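Long-range contacts in titin (Homo sapiens, PDB 2A38), which is a giant structural protein of muscle whose N-terminal pair of immunoglobulin domains, Z1Z2, probably serves as a structural element of the sarcomere: residues P103-Q108 / R126-P131; V17-T22 / V97-A102; M1-P6 / N84-A89. All blocks are in the same frame, centred on the assembly; numbering follows the deposited sequence.

Interaction 1. Residues P103-Q108 / R126-P131; sequences PPNFVQ and RVTGIP
A classic beta bulge marks the edge of the second immunoglobulin domain's sheet, where Val107 and Gln108 both face Arg126. Arg126 O accepts a bond from Val107 N at 2.9 Å and a weak one from Gln108 N, and Arg126 N donates to Gln108 O. Beyond the bulge the strands run antiparallel, with Asn105 and Thr128 exchanging backbone bonds. Phe106 and Val127 form a non-hydrogen-bonded pair, side by side on the buried face, and Phe106 CE2 comes within 3.4 Å of Val127 CG2. Strand 172-180 covers Phe106, Val127 and Pro104, and strand 183-193 also touches Phe106 and Pro104, whose CB lies 4.4 Å from Val127 CG1. Arg126 has CG anti to the backbone N (chi1 178°) and chi2 also extended, which lays CG and CD alongside Val107 CB. Val107 CG2 meets Thr128 CG2 at 4.0 Å, the two side chains crossing at about a right angle. A water donates to Pro103 O and also bonds Thr128 OG1. Gly129 has backbone angles suited to glycine, and a CB there would press on Pro104 CA. Paired antiparallel in this way, the domain's first and third strands recall the A and B strands of an I-set immunoglobulin sandwich.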
# COMPACT_ATOMS: atom_id res chain seq x y z
N PRO A 103 3.82 -10.48 -4.00
CA PRO A 103 4.29 -11.02 -5.28
C PRO A 103 3.35 -10.60 -6.40
O PRO A 103 2.22 -10.17 -6.13
CB PRO A 103 4.28 -12.53 -5.04
CG PRO A 103 3.08 -12.69 -4.15
CD PRO A 103 3.23 -11.54 -3.16
N PRO A 104 3.79 -10.70 -7.67
CA PRO A 104 2.92 -10.32 -8.78
C PRO A 104 1.66 -11.18 -8.79
O PRO A 104 1.72 -12.39 -8.58
CB PRO A 104 3.80 -10.56 -10.00
CG PRO A 104 5.20 -10.37 -9.45
CD PRO A 104 5.12 -11.11 -8.15
N ASN A 105 0.53 -10.56 -9.05
CA ASN A 105 -0.73 -11.26 -9.07
C ASN A 105 -1.57 -10.84 -10.27
O ASN A 105 -1.68 -9.65 -10.57
CB ASN A 105 -1.48 -10.98 -7.78
CG ASN A 105 -2.84 -11.62 -7.75
OD1 ASN A 105 -2.97 -12.83 -7.96
ND2 ASN A 105 -3.87 -10.83 -7.47
N PHE A 106 -2.14 -11.81 -10.97
CA PHE A 106 -2.98 -11.50 -12.12
C PHE A 106 -4.42 -11.36 -11.70
O PHE A 106 -5.10 -12.36 -11.47
CB PHE A 106 -2.87 -12.58 -13.19
CG PHE A 106 -1.59 -12.56 -13.94
CD1 PHE A 106 -0.54 -13.38 -13.57
CD2 PHE A 106 -1.40 -11.67 -14.99
CE1 PHE A 106 0.68 -13.30 -14.23
CE2 PHE A 106 -0.19 -11.60 -15.65
CZ PHE A 106 0.85 -12.41 -15.27
N VAL A 107 -4.89 -10.13 -11.58
CA VAL A 107 -6.27 -9.87 -11.20
C VAL A 107 -7.08 -10.29 -12.41
O VAL A 107 -8.13 -10.93 -12.29
CB VAL A 107 -6.50 -8.37 -10.92
CG1 VAL A 107 -7.97 -8.10 -10.68
CG2 VAL A 107 -5.68 -7.94 -9.72
N GLN A 108 -6.57 -9.93 -13.59
CA GLN A 108 -7.19 -10.31 -14.86
C GLN A 108 -6.13 -11.08 -15.66
O GLN A 108 -5.06 -10.55 -15.96
CB GLN A 108 -7.62 -9.08 -15.65
CG GLN A 108 -8.33 -9.45 -16.94
CD GLN A 108 -8.55 -8.25 -17.84
OE1 GLN A 108 -8.59 -7.12 -17.37
NE2 GLN A 108 -8.72 -8.50 -19.14
N ARG A 126 -4.30 -7.69 -16.00
CA ARG A 126 -4.21 -6.63 -15.00
C ARG A 126 -3.32 -7.25 -13.93
O ARG A 126 -3.63 -8.30 -13.39
CB ARG A 126 -5.58 -6.27 -14.43
CG ARG A 126 -5.48 -5.21 -13.35
CD ARG A 126 -6.84 -4.78 -12.84
NE ARG A 126 -7.50 -3.85 -13.76
CZ ARG A 126 -7.13 -2.58 -13.93
NH1 ARG A 126 -6.10 -2.08 -13.26
NH2 ARG A 126 -7.80 -1.81 -14.77
N VAL A 127 -2.19 -6.61 -13.65
CA VAL A 127 -1.24 -7.14 -12.68
C VAL A 127 -0.96 -6.20 -11.52
O VAL A 127 -0.82 -4.99 -11.71
CB VAL A 127 0.13 -7.44 -13.34
CG1 VAL A 127 1.06 -8.09 -12.34
CG2 VAL A 127 -0.06 -8.34 -14.54
N THR A 128 -0.87 -6.76 -10.32
CA THR A 128 -0.57 -5.99 -9.12
C THR A 128 0.65 -6.60 -8.43
O THR A 128 1.04 -7.73 -8.74
CB THR A 128 -1.74 -5.98 -8.13
OG1 THR A 128 -2.09 -7.34 -7.81
CG2 THR A 128 -2.95 -5.26 -8.73
N GLY A 129 1.23 -5.85 -7.51
CA GLY A 129 2.39 -6.33 -6.78
C GLY A 129 3.22 -5.18 -6.25
O GLY A 129 3.18 -4.06 -6.78
N ILE A 130 3.98 -5.46 -5.20
CA ILE A 130 4.84 -4.46 -4.56
C ILE A 130 6.17 -5.14 -4.26
O ILE A 130 6.22 -6.10 -3.50
CB ILE A 130 4.23 -3.99 -3.22
CG1 ILE A 130 2.79 -3.52 -3.45
CG2 ILE A 130 5.07 -2.87 -2.62
CD1 ILE A 130 1.97 -3.36 -2.18
N PRO A 131 7.27 -4.66 -4.86
CA PRO A 131 7.38 -3.54 -5.80
C PRO A 131 6.56 -3.77 -7.06
O PRO A 131 6.13 -4.89 -7.34
CB PRO A 131 8.88 -3.51 -6.13
CG PRO A 131 9.52 -4.13 -4.94
CD PRO A 131 8.59 -5.27 -4.62
O HOH W 1 -0.15 -8.45 -5.77

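Interaction 2. Residues V17-T22 / V97-A102; sequences VLEGST and VKAETA
Val17 O accepts Lys98 N at 2.6 Å, and Lys98 O in turn takes Glu19 N at 2.8 Å in an almost straight bond (176° at the hydrogen). Each acceptor is also approached by a CA-H group, Val17 O by Val97 CA and Lys98 O by Leu18 CA. The strands run parallel here, as where A' joins G in an I-set immunoglobulin domain, and the type II turn from Leu18 to Ser21 then takes the chain away, Ser21 N bonding to Leu18 O. Gly20 and Ser21 also have backbone bonds to Val70. Val17 CG1 and Val97 CG2 lie side by side at 4.0 Å. On the other face Leu18 CD1 rests 3.8 Å from Lys98 CG. Glu19 carries CG anti to its carbonyl carbon (chi1 -86°), which sets that atom 3.6 Å from Val97 CG1, while CB packs on Glu100 CB. Its carboxylate passes by Ala99 CA, and OE2 makes a long, weak ion pair with Lys72. With an alanine at Glu19, Val97 CG1 would probably lose its aliphatic neighbour and Lys72 this carboxylate partner. The carboxylates of Glu19 and Glu100 stay apart, OE1 to OE1 5.7 Å.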
# COMPACT_ATOMS: atom_id res chain seq x y z
N VAL A 17 4.79 -1.29 12.66
CA VAL A 17 3.63 -1.45 11.80
C VAL A 17 4.05 -1.64 10.34
O VAL A 17 5.08 -1.15 9.89
CB VAL A 17 2.69 -0.22 11.93
CG1 VAL A 17 3.35 1.02 11.35
CG2 VAL A 17 1.38 -0.51 11.22
N LEU A 18 3.21 -2.38 9.62
CA LEU A 18 3.43 -2.69 8.21
C LEU A 18 2.90 -1.55 7.35
O LEU A 18 1.76 -1.12 7.53
CB LEU A 18 2.68 -3.98 7.88
CG LEU A 18 2.95 -4.67 6.55
CD1 LEU A 18 4.41 -5.14 6.49
CD2 LEU A 18 2.00 -5.85 6.42
N GLU A 19 3.72 -1.06 6.42
CA GLU A 19 3.29 0.03 5.54
C GLU A 19 1.85 -0.12 5.10
O GLU A 19 1.38 -1.22 4.82
CB GLU A 19 4.13 0.06 4.28
CG GLU A 19 5.40 0.83 4.36
CD GLU A 19 5.84 1.25 2.98
OE1 GLU A 19 5.24 2.21 2.44
OE2 GLU A 19 6.77 0.61 2.43
N GLY A 20 1.14 1.00 5.03
CA GLY A 20 -0.24 0.95 4.60
C GLY A 20 -1.21 0.46 5.65
O GLY A 20 -2.42 0.67 5.51
N SER A 21 -0.72 -0.22 6.68
CA SER A 21 -1.59 -0.70 7.74
C SER A 21 -1.88 0.47 8.66
O SER A 21 -1.27 1.54 8.53
CB SER A 21 -0.93 -1.83 8.55
OG SER A 21 -0.86 -3.03 7.80
N THR A 22 -2.81 0.29 9.59
CA THR A 22 -3.16 1.36 10.52
C THR A 22 -2.26 1.28 11.74
O THR A 22 -1.97 0.19 12.24
CB THR A 22 -4.64 1.25 10.97
OG1 THR A 22 -4.85 0.01 11.66
CG2 THR A 22 -5.57 1.31 9.77
N VAL A 97 8.15 1.48 10.89
CA VAL A 97 7.34 1.03 9.76
C VAL A 97 8.05 -0.02 8.92
O VAL A 97 9.15 0.22 8.40
CB VAL A 97 6.94 2.22 8.87
CG1 VAL A 97 6.04 1.75 7.73
CG2 VAL A 97 6.24 3.27 9.70
N LYS A 98 7.42 -1.18 8.78
CA LYS A 98 7.97 -2.29 8.00
C LYS A 98 7.52 -2.22 6.54
O LYS A 98 6.33 -2.12 6.26
CB LYS A 98 7.55 -3.63 8.62
CG LYS A 98 7.97 -4.86 7.83
CD LYS A 98 9.48 -4.87 7.58
CE LYS A 98 9.87 -5.89 6.52
NZ LYS A 98 11.30 -5.75 6.10
N ALA A 99 8.49 -2.27 5.63
CA ALA A 99 8.20 -2.22 4.19
C ALA A 99 7.25 -3.33 3.78
O ALA A 99 7.40 -4.49 4.18
CB ALA A 99 9.50 -2.32 3.40
N GLU A 100 6.26 -2.97 2.97
CA GLU A 100 5.26 -3.92 2.49
C GLU A 100 5.64 -4.48 1.12
O GLU A 100 6.18 -3.78 0.28
CB GLU A 100 3.90 -3.22 2.40
CG GLU A 100 2.81 -4.02 1.73
CD GLU A 100 1.56 -3.18 1.45
OE1 GLU A 100 1.71 -2.05 0.94
OE2 GLU A 100 0.44 -3.67 1.73
N THR A 101 5.35 -5.76 0.93
CA THR A 101 5.63 -6.42 -0.34
C THR A 101 4.53 -7.43 -0.68
O THR A 101 3.84 -7.94 0.21
CB THR A 101 6.99 -7.16 -0.33
OG1 THR A 101 7.04 -8.06 0.78
CG2 THR A 101 8.14 -6.16 -0.26
N ALA A 102 4.38 -7.70 -1.96
CA ALA A 102 3.37 -8.63 -2.46
C ALA A 102 3.88 -9.16 -3.79
O ALA A 102 4.34 -8.40 -4.63
CB ALA A 102 2.05 -7.92 -2.66

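Interaction 3. Residues M1-P6 / N84-A89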
# COMPACT_ATOMS: atom_id res chain seq x y z
N MET A 1 -12.46 16.23 44.93
CA MET A 1 -11.35 15.32 45.29
C MET A 1 -10.00 16.01 45.22
O MET A 1 -9.92 17.23 45.05
CB MET A 1 -11.36 14.08 44.39
CG MET A 1 -11.46 14.38 42.90
SD MET A 1 -11.56 12.87 41.89
CE MET A 1 -9.92 12.83 41.13
N THR A 2 -8.93 15.23 45.34
CA THR A 2 -7.57 15.75 45.35
C THR A 2 -6.98 16.19 44.02
O THR A 2 -7.10 15.49 43.01
CB THR A 2 -6.60 14.71 45.93
OG1 THR A 2 -7.23 14.03 47.02
CG2 THR A 2 -5.32 15.39 46.42
N THR A 3 -6.32 17.35 44.03
CA THR A 3 -5.65 17.85 42.84
C THR A 3 -4.48 16.88 42.68
O THR A 3 -3.94 16.38 43.67
CB THR A 3 -5.07 19.25 43.02
OG1 THR A 3 -4.06 19.23 44.03
CG2 THR A 3 -6.16 20.22 43.42
N GLN A 4 -4.08 16.61 41.45
CA GLN A 4 -3.01 15.66 41.23
C GLN A 4 -2.29 15.89 39.92
O GLN A 4 -2.93 16.07 38.88
CB GLN A 4 -3.63 14.27 41.29
CG GLN A 4 -2.75 13.13 40.89
CD GLN A 4 -3.49 11.82 40.99
OE1 GLN A 4 -3.75 11.32 42.10
NE2 GLN A 4 -3.88 11.27 39.85
N ALA A 5 -0.96 15.91 39.98
CA ALA A 5 -0.14 16.13 38.79
C ALA A 5 -0.44 15.01 37.79
O ALA A 5 -0.91 13.94 38.17
CB ALA A 5 1.34 16.13 39.16
N PRO A 6 -0.17 15.25 36.50
CA PRO A 6 -0.43 14.25 35.46
C PRO A 6 0.39 12.98 35.64
O PRO A 6 1.55 13.03 36.02
CB PRO A 6 -0.09 14.99 34.18
CG PRO A 6 -0.33 16.43 34.54
CD PRO A 6 0.30 16.51 35.89
N ASN A 84 -1.30 20.11 33.76
CA ASN A 84 -2.32 20.74 34.59
C ASN A 84 -1.59 21.62 35.59
O ASN A 84 -0.36 21.76 35.52
CB ASN A 84 -3.27 19.72 35.28
CG ASN A 84 -2.61 18.92 36.38
OD1 ASN A 84 -1.53 19.25 36.86
ND2 ASN A 84 -3.27 17.84 36.80
N GLY A 85 -2.32 22.23 36.51
CA GLY A 85 -1.69 23.12 37.48
C GLY A 85 -0.62 22.51 38.36
O GLY A 85 0.31 23.21 38.77
N SER A 86 -0.75 21.21 38.64
CA SER A 86 0.19 20.49 39.50
C SER A 86 1.47 19.99 38.85
O SER A 86 2.40 19.59 39.54
CB SER A 86 -0.51 19.31 40.16
OG SER A 86 -1.53 19.73 41.03
N GLY A 87 1.52 19.98 37.53
CA GLY A 87 2.73 19.50 36.89
C GLY A 87 2.50 19.06 35.46
O GLY A 87 1.42 19.23 34.90
N GLN A 88 3.55 18.48 34.88
CA GLN A 88 3.51 18.02 33.50
C GLN A 88 4.16 16.66 33.38
O GLN A 88 5.16 16.38 34.03
CB GLN A 88 4.24 19.03 32.61
CG GLN A 88 4.44 18.58 31.19
CD GLN A 88 5.17 19.62 30.36
OE1 GLN A 88 4.57 20.59 29.90
NE2 GLN A 88 6.47 19.42 30.19
N ALA A 89 3.58 15.82 32.53
CA ALA A 89 4.10 14.47 32.30
C ALA A 89 4.27 14.24 30.80
O ALA A 89 3.56 14.82 30.00
CB ALA A 89 3.15 13.42 32.88
O HOH W 2 -1.46 18.54 43.25
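Asn84 ND2 supplies the one direct hydrogen bond between the N-terminal segment and the turn at 84-87, reaching Gln4 O at 2.8 Å. The acceptor lies in the amide plane of Asn84, although the donor is tilted 30° from the carbonyl plane of Gln4. ND2 has a second acceptor in Pro33 O. The amide's other end serves its own turn: OD1 accepts Ser86 N, which stands above the C=O plane, in an Asx turn, and Gly87 N weakly. With CG between the backbone N and the carbonyl carbon (chi1 70°), the amide reaches over the type I turn to Gln4. A water bridges the hydroxyls, 2.8 Å from Thr3 OG1 and 2.5 Å from Ser86 OG.

The remaining contacts are van der Waals. Ser86 CB lies 3.4 Å from Ala5 N and touches the methyl of Ala5. The Pro6 ring brings CD to 3.1 Å from Gly87 O and 3.4 Å from Asn84 OD1, while its CB meets Ala89 CB at 3.8 Å. The backbone angles of Gly87 call for glycine, and a CB there would crowd Ala5 CB. The chemistry implies a join resting on one side-chain amide, a water bridge and proline packing, not on backbone pairing.

In the fold
The three contacts are spread along two immunoglobulin domains. Interactions 2 and 3 both use strand 87-98 of the first domain, the former at its end and the latter at its start, with centres about 39 Å apart. Their segments alternate in sequence, both early segments meeting strand 87-98; strands 4-8 and 15-18 lie in different sheets. Interaction 1 follows in the second domain, its centre about 17 Å from that of interaction 2 and 55 Å from that of interaction 3. Ala102 N, opening strand 102-106, probably bonds Ile130 O, and Glu100 O packs against Ile130 CG2, so the chain leaving the first domain meets the second directly. These sites are consistent with domains set end to end.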